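Local coordinates for protein collectin placenta 1 (Mus musculus, PDB 2OX9) that binds the leukocyte glycan Lewis(x) through the calcium-dependent carbohydrate-recognition domain of a scavenger receptor C-type lectin, at residues S37-F42 / I127-R132; K10-K15 / R46-W51; R59-I64 / N116-D121; Y18-K23 / I123-C128. One frame throughout, in Å; residues are numbered along the deposited sequence.

Starting from the N terminus, the chain opens contact 2 at 10-15, contact 4 at 18-23 and contact 1 at 37-42 before anything closes. Contact 2 closes first, when helix 46-54 comes back over the hairpin of strands 10-12 and 15-19, so its loop crosses those of contacts 1 and 4. Contact 3 opens at 59-64 and closes at 116-121, nested inside both of the long loops that are still open. Strand 125-131 then closes contact 4 against strand 15-19 and contact 1 against strand 39-40; the two share Ile127 and Cys128. Contacts 1 and 2 meet at one calcium ion, while contact 3 reaches the sugar-binding calcium on the other side of the domain.

Contact 1 of 4, residues S37-F42 / I127-R132; sequences SSHLVF and ICEKER. With CA (calcium ion), chain L.
Glu129 meets both His39 and Phe42, and the tight half of the contact is built round it. Its backbone pairs with His39 in antiparallel fashion, Glu129 N to His39 O at 2.8 Å, and two residues on, Val41 N reaches Ile127 O at 2.7 Å. The Glu129 chain is fully extended, CG anti to the backbone N (chi1 172°), which carries the carboxylate along the His39 ring to Phe42. There Glu129 OE1 receives Phe42 N (3.1 Å) nearly along its C-O axis. The His39 ring lies between Glu129 O on one face and Phe42 CE1 on the other, and its ND1, bonded to Leu40 O at 2.7 Å, sits over the centre of the Phe42 ring. Val41 and Ile127 pack side by side, and Val41 CG2 touches Glu129 OE1. Toward Ser37 the contact opens to solvent: Lys130 lays CB and CD along Ser37 O and Ser38 CB, and its ammonium end makes a cation-pi contact with Trp9. Glu129 OE1 and OE2 (2.7 and 2.5 Å) and Phe42 O bind calcium with Asn44, Glu48 and two waters, and Lys15 pairs with OE2: a calcium site away from the sugar, consistent with the structural sites of the C-type lectin fold.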
# COMPACT_ATOMS: atom_id res chain seq x y z
N SER A 37 13.05 -3.26 8.72
CA SER A 37 12.88 -2.14 9.63
C SER A 37 12.10 -1.03 8.92
O SER A 37 12.42 0.15 9.02
CB SER A 37 14.24 -1.60 10.10
OG SER A 37 14.96 -2.58 10.82
N SER A 38 11.06 -1.44 8.20
CA SER A 38 10.20 -0.51 7.47
C SER A 38 8.76 -0.99 7.57
O SER A 38 8.49 -2.03 8.17
CB SER A 38 10.63 -0.44 6.00
OG SER A 38 10.48 -1.68 5.34
N HIS A 39 7.84 -0.25 6.97
CA HIS A 39 6.43 -0.63 6.98
C HIS A 39 5.84 -0.47 5.59
O HIS A 39 6.37 0.28 4.77
CB HIS A 39 5.65 0.23 7.98
CG HIS A 39 5.67 1.69 7.66
ND1 HIS A 39 4.86 2.26 6.70
CD2 HIS A 39 6.44 2.70 8.15
CE1 HIS A 39 5.12 3.55 6.62
NE2 HIS A 39 6.08 3.84 7.48
N LEU A 40 4.76 -1.20 5.31
CA LEU A 40 4.10 -1.04 4.01
C LEU A 40 3.79 0.45 3.95
O LEU A 40 3.31 1.03 4.92
CB LEU A 40 2.83 -1.87 3.94
CG LEU A 40 3.05 -3.36 3.64
CD1 LEU A 40 1.75 -4.13 3.87
CD2 LEU A 40 3.51 -3.52 2.19
N VAL A 41 4.08 1.07 2.81
CA VAL A 41 3.90 2.51 2.63
C VAL A 41 2.60 3.19 3.09
O VAL A 41 1.49 2.70 2.85
CB VAL A 41 4.15 2.89 1.12
CG1 VAL A 41 2.91 2.56 0.28
CG2 VAL A 41 4.51 4.36 1.02
N PHE A 42 2.77 4.32 3.78
CA PHE A 42 1.65 5.15 4.23
C PHE A 42 1.71 6.37 3.31
O PHE A 42 2.69 7.10 3.31
CB PHE A 42 1.84 5.62 5.68
CG PHE A 42 1.89 4.51 6.70
CD1 PHE A 42 2.28 4.78 8.01
CD2 PHE A 42 1.55 3.20 6.35
CE1 PHE A 42 2.34 3.77 8.95
CE2 PHE A 42 1.61 2.18 7.30
CZ PHE A 42 2.01 2.47 8.61
N ILE A 127 5.16 -1.80 -1.55
CA ILE A 127 6.07 -0.68 -1.32
C ILE A 127 6.37 -0.53 0.17
O ILE A 127 5.45 -0.43 0.97
CB ILE A 127 5.45 0.65 -1.80
CG1 ILE A 127 4.99 0.54 -3.26
CG2 ILE A 127 6.47 1.78 -1.65
CD1 ILE A 127 4.17 1.71 -3.71
N CYS A 128 7.65 -0.51 0.52
CA CYS A 128 8.05 -0.32 1.91
C CYS A 128 8.52 1.11 2.10
O CYS A 128 9.04 1.74 1.16
CB CYS A 128 9.21 -1.24 2.31
SG CYS A 128 8.96 -3.03 2.18
N GLU A 129 8.36 1.62 3.31
CA GLU A 129 8.77 2.98 3.62
C GLU A 129 9.48 3.04 4.97
O GLU A 129 9.11 2.35 5.92
CB GLU A 129 7.54 3.90 3.63
CG GLU A 129 7.84 5.31 4.13
CD GLU A 129 6.63 6.22 4.15
OE1 GLU A 129 5.48 5.73 4.20
OE2 GLU A 129 6.82 7.45 4.13
N LYS A 130 10.51 3.87 5.04
CA LYS A 130 11.24 4.03 6.29
C LYS A 130 12.03 5.32 6.30
O LYS A 130 12.13 6.01 5.29
CB LYS A 130 12.17 2.84 6.56
CG LYS A 130 13.37 2.70 5.63
CD LYS A 130 14.20 1.50 6.08
CE LYS A 130 15.47 1.32 5.27
NZ LYS A 130 16.27 0.15 5.76
N GLU A 131 12.60 5.64 7.45
CA GLU A 131 13.37 6.86 7.62
C GLU A 131 14.79 6.73 7.12
O GLU A 131 15.43 5.70 7.28
CB GLU A 131 13.39 7.25 9.10
CG GLU A 131 12.02 7.61 9.64
CD GLU A 131 12.04 7.93 11.11
OE1 GLU A 131 12.89 8.74 11.53
OE2 GLU A 131 11.20 7.37 11.84
N ARG A 132 15.29 7.79 6.50
CA ARG A 132 16.66 7.78 6.02
C ARG A 132 17.53 7.97 7.25
O ARG A 132 17.22 8.82 8.09
CB ARG A 132 16.89 8.93 5.04
CG ARG A 132 18.35 9.19 4.71
CD ARG A 132 18.47 10.21 3.59
NE ARG A 132 17.76 11.44 3.91
CZ ARG A 132 17.45 12.38 3.02
NH1 ARG A 132 17.78 12.22 1.75
NH2 ARG A 132 16.80 13.47 3.41
CA CA L . 4.50 8.28 4.09
O HOH W 1 5.58 10.09 4.84
O HOH W 2 4.30 7.79 6.40

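Contact 2 of 4, residues K10-K15 / R46-W51; sequences KNFTDK and REEQQW. With CA (calcium ion), chain L.
Strand 10-12 and helix 46-51 run nearly antiparallel, their N-to-C directions 155° apart and their axes 10.6 Å apart, and Phe12 and Trp51 fill the gap with an offset stack. The strand belongs to the N-terminal beta hairpin of this C-type lectin domain, turned by a type II' beta turn from Phe12 to Lys15, and the helix is the second of the domain. With CG anti to the backbone N (chi1 178°), Phe12 reaches across to the helix, and Trp51 comes back the other way, the two sliding past each other. The Phe12 ring sits on the five-membered ring of Trp51, centroids 4.4 Å apart and planes 24° from parallel. Phe12 CB stands over the six-membered ring of the indole, 3.5 Å from its centroid, while Trp51 CB lies over the same face of the phenyl ring that the indole covers. Beyond the stack, Phe12 CE2 reaches Glu48 CA at 3.6 Å and CZ reaches Glu47 O, bringing the tip of the ring against the helix backbone. Glu48 OE1 binds the calcium ion at 2.5 Å, where Phe42 O, Asn44 and Glu129 are the other protein ligands, Tyr17 OH bonding that oxygen. At the far end of the indole the strand grazes the ring: Asn11 O comes within 3.2 Å of Trp51 CZ2, and Lys10 CB meets the edge at CH2, 3.5 Å away.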
# COMPACT_ATOMS: atom_id res chain seq x y z
N LYS A 10 14.67 4.13 -2.91
CA LYS A 10 14.55 5.44 -3.54
C LYS A 10 14.26 6.48 -2.46
O LYS A 10 13.54 6.19 -1.51
CB LYS A 10 13.40 5.47 -4.54
CG LYS A 10 13.47 4.46 -5.68
CD LYS A 10 14.63 4.74 -6.61
CE LYS A 10 14.49 3.92 -7.88
NZ LYS A 10 14.35 2.47 -7.56
N ASN A 11 14.79 7.68 -2.63
CA ASN A 11 14.55 8.72 -1.66
C ASN A 11 13.54 9.77 -2.13
O ASN A 11 13.47 10.12 -3.32
CB ASN A 11 15.85 9.41 -1.27
CG ASN A 11 16.40 10.27 -2.39
OD1 ASN A 11 16.75 9.77 -3.46
ND2 ASN A 11 16.48 11.57 -2.14
N PHE A 12 12.74 10.25 -1.19
CA PHE A 12 11.76 11.30 -1.43
C PHE A 12 11.75 12.04 -0.09
O PHE A 12 11.40 11.47 0.92
CB PHE A 12 10.37 10.74 -1.71
CG PHE A 12 9.33 11.80 -1.92
CD1 PHE A 12 9.43 12.69 -2.98
CD2 PHE A 12 8.26 11.93 -1.04
CE1 PHE A 12 8.49 13.70 -3.16
CE2 PHE A 12 7.31 12.94 -1.21
CZ PHE A 12 7.43 13.82 -2.27
N THR A 13 12.12 13.32 -0.11
CA THR A 13 12.24 14.11 1.11
C THR A 13 13.16 13.33 2.05
O THR A 13 14.22 12.89 1.62
CB THR A 13 10.86 14.40 1.80
OG1 THR A 13 10.23 13.18 2.18
CG2 THR A 13 9.96 15.16 0.85
N ASP A 14 12.77 13.14 3.31
CA ASP A 14 13.64 12.42 4.25
C ASP A 14 13.25 10.96 4.49
O ASP A 14 13.51 10.41 5.56
CB ASP A 14 13.70 13.17 5.58
CG ASP A 14 12.39 13.12 6.34
OD1 ASP A 14 11.33 12.99 5.70
OD2 ASP A 14 12.43 13.23 7.59
N LYS A 15 12.62 10.34 3.50
CA LYS A 15 12.20 8.96 3.61
C LYS A 15 12.82 8.13 2.50
O LYS A 15 13.31 8.67 1.50
CB LYS A 15 10.68 8.85 3.53
CG LYS A 15 9.95 9.56 4.66
CD LYS A 15 10.51 9.16 6.01
CE LYS A 15 9.40 8.98 7.01
NZ LYS A 15 8.44 7.93 6.58
N ARG A 46 -0.72 14.37 -1.53
CA ARG A 46 -0.77 14.24 -2.98
C ARG A 46 0.64 14.24 -3.58
O ARG A 46 0.88 13.60 -4.60
CB ARG A 46 -1.60 15.36 -3.62
CG ARG A 46 -1.14 16.77 -3.28
CD ARG A 46 -1.95 17.80 -4.06
NE ARG A 46 -1.55 19.17 -3.73
CZ ARG A 46 -1.98 20.25 -4.39
NH1 ARG A 46 -2.82 20.12 -5.41
NH2 ARG A 46 -1.57 21.46 -4.02
N GLU A 47 1.58 14.93 -2.94
CA GLU A 47 2.95 14.98 -3.46
C GLU A 47 3.62 13.62 -3.32
O GLU A 47 4.32 13.19 -4.23
CB GLU A 47 3.79 16.02 -2.72
CG GLU A 47 3.31 17.44 -2.88
CD GLU A 47 2.67 17.96 -1.62
OE1 GLU A 47 1.74 17.30 -1.10
OE2 GLU A 47 3.11 19.04 -1.14
N GLU A 48 3.39 12.96 -2.19
CA GLU A 48 3.99 11.64 -1.98
C GLU A 48 3.31 10.65 -2.93
O GLU A 48 3.94 9.75 -3.47
CB GLU A 48 3.80 11.18 -0.52
CG GLU A 48 4.51 9.87 -0.20
CD GLU A 48 4.36 9.43 1.25
OE1 GLU A 48 5.16 8.59 1.69
OE2 GLU A 48 3.43 9.90 1.93
N GLN A 49 2.01 10.84 -3.14
CA GLN A 49 1.23 9.99 -4.03
C GLN A 49 1.72 10.08 -5.47
O GLN A 49 1.86 9.07 -6.16
CB GLN A 49 -0.26 10.39 -3.99
CG GLN A 49 -1.12 9.73 -5.06
CD GLN A 49 -1.16 8.22 -4.93
OE1 GLN A 49 -1.37 7.68 -3.84
NE2 GLN A 49 -0.98 7.53 -6.05
N GLN A 50 1.96 11.31 -5.92
CA GLN A 50 2.44 11.55 -7.28
C GLN A 50 3.81 10.95 -7.51
O GLN A 50 4.07 10.34 -8.56
CB GLN A 50 2.50 13.05 -7.55
CG GLN A 50 1.47 13.57 -8.55
CD GLN A 50 1.53 12.84 -9.89
OE1 GLN A 50 2.59 12.76 -10.52
NE2 GLN A 50 0.39 12.32 -10.33
N TRP A 51 4.70 11.12 -6.54
CA TRP A 51 6.06 10.59 -6.63
C TRP A 51 5.99 9.07 -6.68
O TRP A 51 6.74 8.42 -7.42
CB TRP A 51 6.88 11.04 -5.42
CG TRP A 51 8.32 10.64 -5.48
CD1 TRP A 51 9.32 11.26 -6.17
CD2 TRP A 51 8.91 9.50 -4.84
NE1 TRP A 51 10.50 10.58 -6.00
CE2 TRP A 51 10.28 9.49 -5.20
CE3 TRP A 51 8.42 8.49 -4.01
CZ2 TRP A 51 11.16 8.51 -4.75
CZ3 TRP A 51 9.30 7.50 -3.57
CH2 TRP A 51 10.65 7.52 -3.94
CA CA L . 4.50 8.28 4.09
O HOH W 1 5.58 10.09 4.84
O HOH W 2 4.30 7.79 6.40

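Contact 3 of 4, residues R59-I64 / N116-D121; sequences RESHWI and NDFQCD. With CA (calcium ion), chain J; GAL (beta-D-galactopyranose), chain E.
The two segments are not paired: their closest CA atoms, Ser61 with Asn116 and Trp63 with Phe118, are 9.3 and 9.1 Å apart, because strand 106-109 bonds to strand 62-64 on one side and to strand 115-118 on the other. Phe118 leaves its strand toward segment 59-64, and Trp63, with CG anti to its carbonyl carbon (chi1 -73°), brings the benzo end of its indole against Phe118 CB and CD1. The two rings meet obliquely, planes at 78°, with Trp63 CH2 3.7 Å from Phe118 CB. Trp63 CH2 also meets Gln119 O in the indole plane, 3.6 Å off. The other end of the indole is held elsewhere, NE1 bonding to Glu24 O and the ring meeting Phe26 edge-to-face. Further out, the rim of the Phe118 ring at CZ touches Ser61 OG at 3.7 Å. One face of this ring carries the amide of Asn116, with ND2 about 3.3 Å above its centre, so Phe118 forms a floor under a ligand-binding residue, and Trp63 packs against Phe118. Asn116 ND2 donates to galactose O3 (3.1 Å) and its OD1 binds the calcium ion at 2.4 Å. Asp117 adds OD1 and its backbone O, and Gln92, Asp94 and Glu104 complete the protein ligands. With galactose O3 and O4 both on the metal, and Gln92-Pro93-Asp94 beside it, this is the primary sugar site of a galactose-type C-type lectin.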
# COMPACT_ATOMS: atom_id res chain seq x y z
N ARG A 59 1.71 -3.15 -15.13
CA ARG A 59 0.56 -4.01 -14.88
C ARG A 59 0.40 -4.49 -13.44
O ARG A 59 -0.71 -4.74 -13.00
CB ARG A 59 0.59 -5.22 -15.82
CG ARG A 59 1.95 -5.87 -15.91
CD ARG A 59 1.94 -7.05 -16.88
NE ARG A 59 3.29 -7.38 -17.33
CZ ARG A 59 3.61 -8.52 -17.94
NH1 ARG A 59 2.69 -9.44 -18.17
NH2 ARG A 59 4.87 -8.73 -18.32
N GLU A 60 1.50 -4.64 -12.72
CA GLU A 60 1.40 -5.11 -11.34
C GLU A 60 0.80 -4.07 -10.41
O GLU A 60 0.94 -2.86 -10.63
CB GLU A 60 2.76 -5.57 -10.81
CG GLU A 60 3.91 -4.61 -11.07
CD GLU A 60 4.50 -4.76 -12.46
OE1 GLU A 60 5.05 -5.85 -12.75
OE2 GLU A 60 4.43 -3.81 -13.25
N SER A 61 0.11 -4.54 -9.37
CA SER A 61 -0.50 -3.67 -8.37
C SER A 61 0.45 -3.65 -7.18
O SER A 61 1.22 -4.59 -6.98
CB SER A 61 -1.85 -4.22 -7.92
OG SER A 61 -2.70 -4.46 -9.03
N HIS A 62 0.40 -2.59 -6.39
CA HIS A 62 1.29 -2.47 -5.23
C HIS A 62 0.56 -2.28 -3.92
O HIS A 62 -0.16 -1.30 -3.74
CB HIS A 62 2.25 -1.29 -5.41
CG HIS A 62 3.32 -1.51 -6.42
ND1 HIS A 62 3.11 -1.37 -7.77
CD2 HIS A 62 4.62 -1.88 -6.27
CE1 HIS A 62 4.23 -1.65 -8.42
NE2 HIS A 62 5.16 -1.96 -7.53
N TRP A 63 0.77 -3.21 -2.99
CA TRP A 63 0.15 -3.12 -1.67
C TRP A 63 0.65 -1.85 -0.95
O TRP A 63 1.82 -1.49 -1.07
CB TRP A 63 0.58 -4.31 -0.81
CG TRP A 63 -0.01 -5.64 -1.14
CD1 TRP A 63 0.68 -6.81 -1.29
CD2 TRP A 63 -1.41 -5.98 -1.21
NE1 TRP A 63 -0.21 -7.86 -1.45
CE2 TRP A 63 -1.49 -7.38 -1.40
CE3 TRP A 63 -2.59 -5.24 -1.12
CZ2 TRP A 63 -2.71 -8.06 -1.50
CZ3 TRP A 63 -3.81 -5.91 -1.22
CH2 TRP A 63 -3.86 -7.31 -1.41
N ILE A 64 -0.25 -1.19 -0.21
CA ILE A 64 0.14 -0.03 0.60
C ILE A 64 -0.35 -0.39 2.02
O ILE A 64 -1.18 -1.28 2.17
CB ILE A 64 -0.48 1.31 0.12
CG1 ILE A 64 -2.00 1.26 0.18
CG2 ILE A 64 0.02 1.64 -1.30
CD1 ILE A 64 -2.65 2.62 -0.10
N ASN A 116 -7.39 0.78 -4.81
CA ASN A 116 -8.44 -0.22 -4.93
C ASN A 116 -8.31 -1.18 -3.77
O ASN A 116 -7.21 -1.42 -3.28
CB ASN A 116 -8.30 -0.99 -6.23
CG ASN A 116 -9.19 -2.20 -6.27
OD1 ASN A 116 -10.39 -2.10 -6.03
ND2 ASN A 116 -8.60 -3.36 -6.56
N ASP A 117 -9.44 -1.72 -3.31
CA ASP A 117 -9.41 -2.68 -2.23
C ASP A 117 -9.38 -4.08 -2.84
O ASP A 117 -10.12 -4.37 -3.78
CB ASP A 117 -10.63 -2.48 -1.30
CG ASP A 117 -11.96 -2.51 -2.05
OD1 ASP A 117 -12.00 -2.17 -3.25
OD2 ASP A 117 -12.98 -2.86 -1.42
N PHE A 118 -8.48 -4.92 -2.33
CA PHE A 118 -8.34 -6.29 -2.82
C PHE A 118 -8.58 -7.26 -1.66
O PHE A 118 -8.54 -6.87 -0.49
CB PHE A 118 -6.92 -6.60 -3.31
CG PHE A 118 -6.41 -5.70 -4.40
CD1 PHE A 118 -5.88 -4.45 -4.09
CD2 PHE A 118 -6.38 -6.14 -5.72
CE1 PHE A 118 -5.32 -3.66 -5.09
CE2 PHE A 118 -5.82 -5.35 -6.72
CZ PHE A 118 -5.29 -4.11 -6.40
N GLN A 119 -8.79 -8.53 -2.00
CA GLN A 119 -8.96 -9.57 -0.99
C GLN A 119 -7.51 -9.69 -0.53
O GLN A 119 -6.60 -9.65 -1.35
CB GLN A 119 -9.44 -10.86 -1.65
CG GLN A 119 -10.18 -11.81 -0.72
CD GLN A 119 -10.87 -12.93 -1.48
OE1 GLN A 119 -11.67 -12.68 -2.39
NE2 GLN A 119 -10.57 -14.18 -1.12
N CYS A 120 -7.28 -9.82 0.77
CA CYS A 120 -5.91 -9.86 1.25
C CYS A 120 -5.05 -11.04 0.81
O CYS A 120 -3.84 -11.04 1.07
CB CYS A 120 -5.90 -9.74 2.77
SG CYS A 120 -6.74 -8.24 3.38
N ASP A 121 -5.64 -12.02 0.15
CA ASP A 121 -4.87 -13.18 -0.31
C ASP A 121 -4.40 -13.03 -1.75
O ASP A 121 -3.84 -13.97 -2.33
CB ASP A 121 -5.70 -14.47 -0.18
CG ASP A 121 -6.98 -14.43 -0.99
OD1 ASP A 121 -6.92 -14.28 -2.23
OD2 ASP A 121 -8.07 -14.58 -0.38
CA CA J . -12.11 -3.41 -4.95
C1 GAL E . -11.44 -5.70 -9.85
C2 GAL E . -10.79 -5.25 -8.55
C3 GAL E . -11.64 -5.70 -7.35
C4 GAL E . -13.10 -5.26 -7.51
C5 GAL E . -13.64 -5.69 -8.89
C6 GAL E . -15.03 -5.15 -9.15
O2 GAL E . -9.50 -5.82 -8.45
O3 GAL E . -11.10 -5.12 -6.17
O4 GAL E . -13.18 -3.85 -7.38
O5 GAL E . -12.78 -5.18 -9.94
O6 GAL E . -15.64 -5.82 -10.25

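Contact 4 of 4, residues Y18-K23 / I123-C128; sequences YFSLEK and INNFIC
Ser20 OG is gripped from two directions: it accepts Phe126 N at 2.8 Å and donates to Glu22 O at 2.7 Å, in the carbonyl plane. Its chi1 of 89° turns the hydroxyl between the backbone N and carbonyl carbon; CB itself makes a CH-pi contact over the middle of the Phe126 ring, 3.5 Å from the centroid and 6° off the normal. Regular antiparallel pairing leads up to this point, with Tyr18 and Cys128 exchanging both backbone bonds and Ser20 N reaching Phe126 O. Past it Asn125 takes over. Asn125 ND2 meets Ser20 O at 2.7 Å, within its own amide plane but from above the carbonyl, while Asn125 OD1 receives Lys23 NZ (2.9 Å) on a lone pair. Water 3 also accepts from ND2. Glu22 OE1 takes Tyr18 OH with its syn lone pair and Leu21 N from above the carboxylate plane. On the other face of the sheet Phe19 lies across Ile127, CD2 touching Ile127 CG1 at 3.9 Å, its ring also stacked on His55. Strand pairing is thus carried on by side-chain bonds where the chain turns toward helix 26-35, which fixes the Ser20 hydroxyl and both ends of the Asn125 amide in rotation.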
# COMPACT_ATOMS: atom_id res chain seq x y z
N TYR A 18 11.03 1.34 -1.02
CA TYR A 18 11.43 0.15 -1.75
C TYR A 18 10.24 -0.32 -2.59
O TYR A 18 9.20 -0.70 -2.05
CB TYR A 18 11.85 -0.96 -0.78
CG TYR A 18 12.19 -2.26 -1.46
CD1 TYR A 18 13.27 -2.35 -2.34
CD2 TYR A 18 11.41 -3.40 -1.27
CE1 TYR A 18 13.57 -3.54 -3.00
CE2 TYR A 18 11.70 -4.60 -1.93
CZ TYR A 18 12.78 -4.66 -2.79
OH TYR A 18 13.09 -5.84 -3.45
N PHE A 19 10.40 -0.27 -3.91
CA PHE A 19 9.35 -0.72 -4.81
C PHE A 19 9.71 -2.15 -5.19
O PHE A 19 10.57 -2.40 -6.04
CB PHE A 19 9.29 0.21 -6.02
CG PHE A 19 8.97 1.63 -5.66
CD1 PHE A 19 9.98 2.53 -5.32
CD2 PHE A 19 7.65 2.06 -5.63
CE1 PHE A 19 9.68 3.83 -4.95
CE2 PHE A 19 7.33 3.36 -5.27
CZ PHE A 19 8.35 4.26 -4.92
N SER A 20 9.06 -3.09 -4.52
CA SER A 20 9.32 -4.51 -4.66
C SER A 20 9.27 -5.16 -6.04
O SER A 20 8.54 -4.74 -6.93
CB SER A 20 8.39 -5.31 -3.75
OG SER A 20 7.18 -5.60 -4.42
N LEU A 21 10.10 -6.19 -6.18
CA LEU A 21 10.13 -7.01 -7.37
C LEU A 21 9.47 -8.28 -6.88
O LEU A 21 9.06 -9.14 -7.66
CB LEU A 21 11.57 -7.29 -7.80
CG LEU A 21 12.32 -6.08 -8.35
CD1 LEU A 21 13.68 -6.53 -8.88
CD2 LEU A 21 11.51 -5.43 -9.46
N GLU A 22 9.35 -8.38 -5.55
CA GLU A 22 8.72 -9.53 -4.92
C GLU A 22 7.21 -9.37 -5.01
O GLU A 22 6.70 -8.25 -4.94
CB GLU A 22 9.13 -9.63 -3.44
CG GLU A 22 10.60 -9.98 -3.18
CD GLU A 22 11.52 -8.76 -3.18
OE1 GLU A 22 11.06 -7.66 -3.55
OE2 GLU A 22 12.71 -8.92 -2.82
N LYS A 23 6.50 -10.49 -5.16
CA LYS A 23 5.04 -10.50 -5.24
C LYS A 23 4.57 -11.38 -4.08
O LYS A 23 4.98 -12.54 -3.99
CB LYS A 23 4.57 -11.09 -6.57
CG LYS A 23 5.10 -10.38 -7.82
CD LYS A 23 4.40 -10.89 -9.08
CE LYS A 23 5.07 -10.40 -10.36
NZ LYS A 23 5.14 -8.92 -10.46
N ILE A 123 -2.01 -11.89 -4.73
CA ILE A 123 -0.56 -11.73 -4.84
C ILE A 123 -0.25 -10.43 -5.60
O ILE A 123 -0.54 -10.33 -6.79
CB ILE A 123 0.06 -12.91 -5.61
CG1 ILE A 123 -0.37 -14.23 -4.96
CG2 ILE A 123 1.59 -12.80 -5.60
CD1 ILE A 123 -0.30 -15.42 -5.90
N ASN A 124 0.33 -9.46 -4.90
CA ASN A 124 0.69 -8.16 -5.47
C ASN A 124 2.13 -7.77 -5.14
O ASN A 124 2.75 -8.37 -4.27
CB ASN A 124 -0.20 -7.06 -4.88
CG ASN A 124 -1.57 -7.01 -5.50
OD1 ASN A 124 -2.54 -6.57 -4.87
ND2 ASN A 124 -1.67 -7.43 -6.75
N ASN A 125 2.65 -6.77 -5.84
CA ASN A 125 3.98 -6.26 -5.52
C ASN A 125 3.66 -5.35 -4.34
O ASN A 125 2.50 -5.29 -3.90
CB ASN A 125 4.57 -5.42 -6.67
CG ASN A 125 5.14 -6.28 -7.77
OD1 ASN A 125 4.43 -7.02 -8.43
ND2 ASN A 125 6.46 -6.19 -7.97
N PHE A 126 4.65 -4.65 -3.80
CA PHE A 126 4.38 -3.80 -2.66
C PHE A 126 5.41 -2.68 -2.51
O PHE A 126 6.39 -2.62 -3.25
CB PHE A 126 4.32 -4.64 -1.38
CG PHE A 126 5.56 -5.46 -1.12
CD1 PHE A 126 6.63 -4.94 -0.41
CD2 PHE A 126 5.64 -6.78 -1.59
CE1 PHE A 126 7.77 -5.72 -0.16
CE2 PHE A 126 6.77 -7.56 -1.34
CZ PHE A 126 7.84 -7.02 -0.62
N ILE A 127 5.16 -1.80 -1.55
CA ILE A 127 6.07 -0.68 -1.32
C ILE A 127 6.37 -0.53 0.17
O ILE A 127 5.45 -0.43 0.97
CB ILE A 127 5.45 0.65 -1.80
CG1 ILE A 127 4.99 0.54 -3.26
CG2 ILE A 127 6.47 1.78 -1.65
CD1 ILE A 127 4.17 1.71 -3.71
N CYS A 128 7.65 -0.51 0.52
CA CYS A 128 8.05 -0.32 1.91
C CYS A 128 8.52 1.11 2.10
O CYS A 128 9.04 1.74 1.16
CB CYS A 128 9.21 -1.24 2.31
SG CYS A 128 8.96 -3.03 2.18
O HOH W 3 7.56 -6.85 -10.68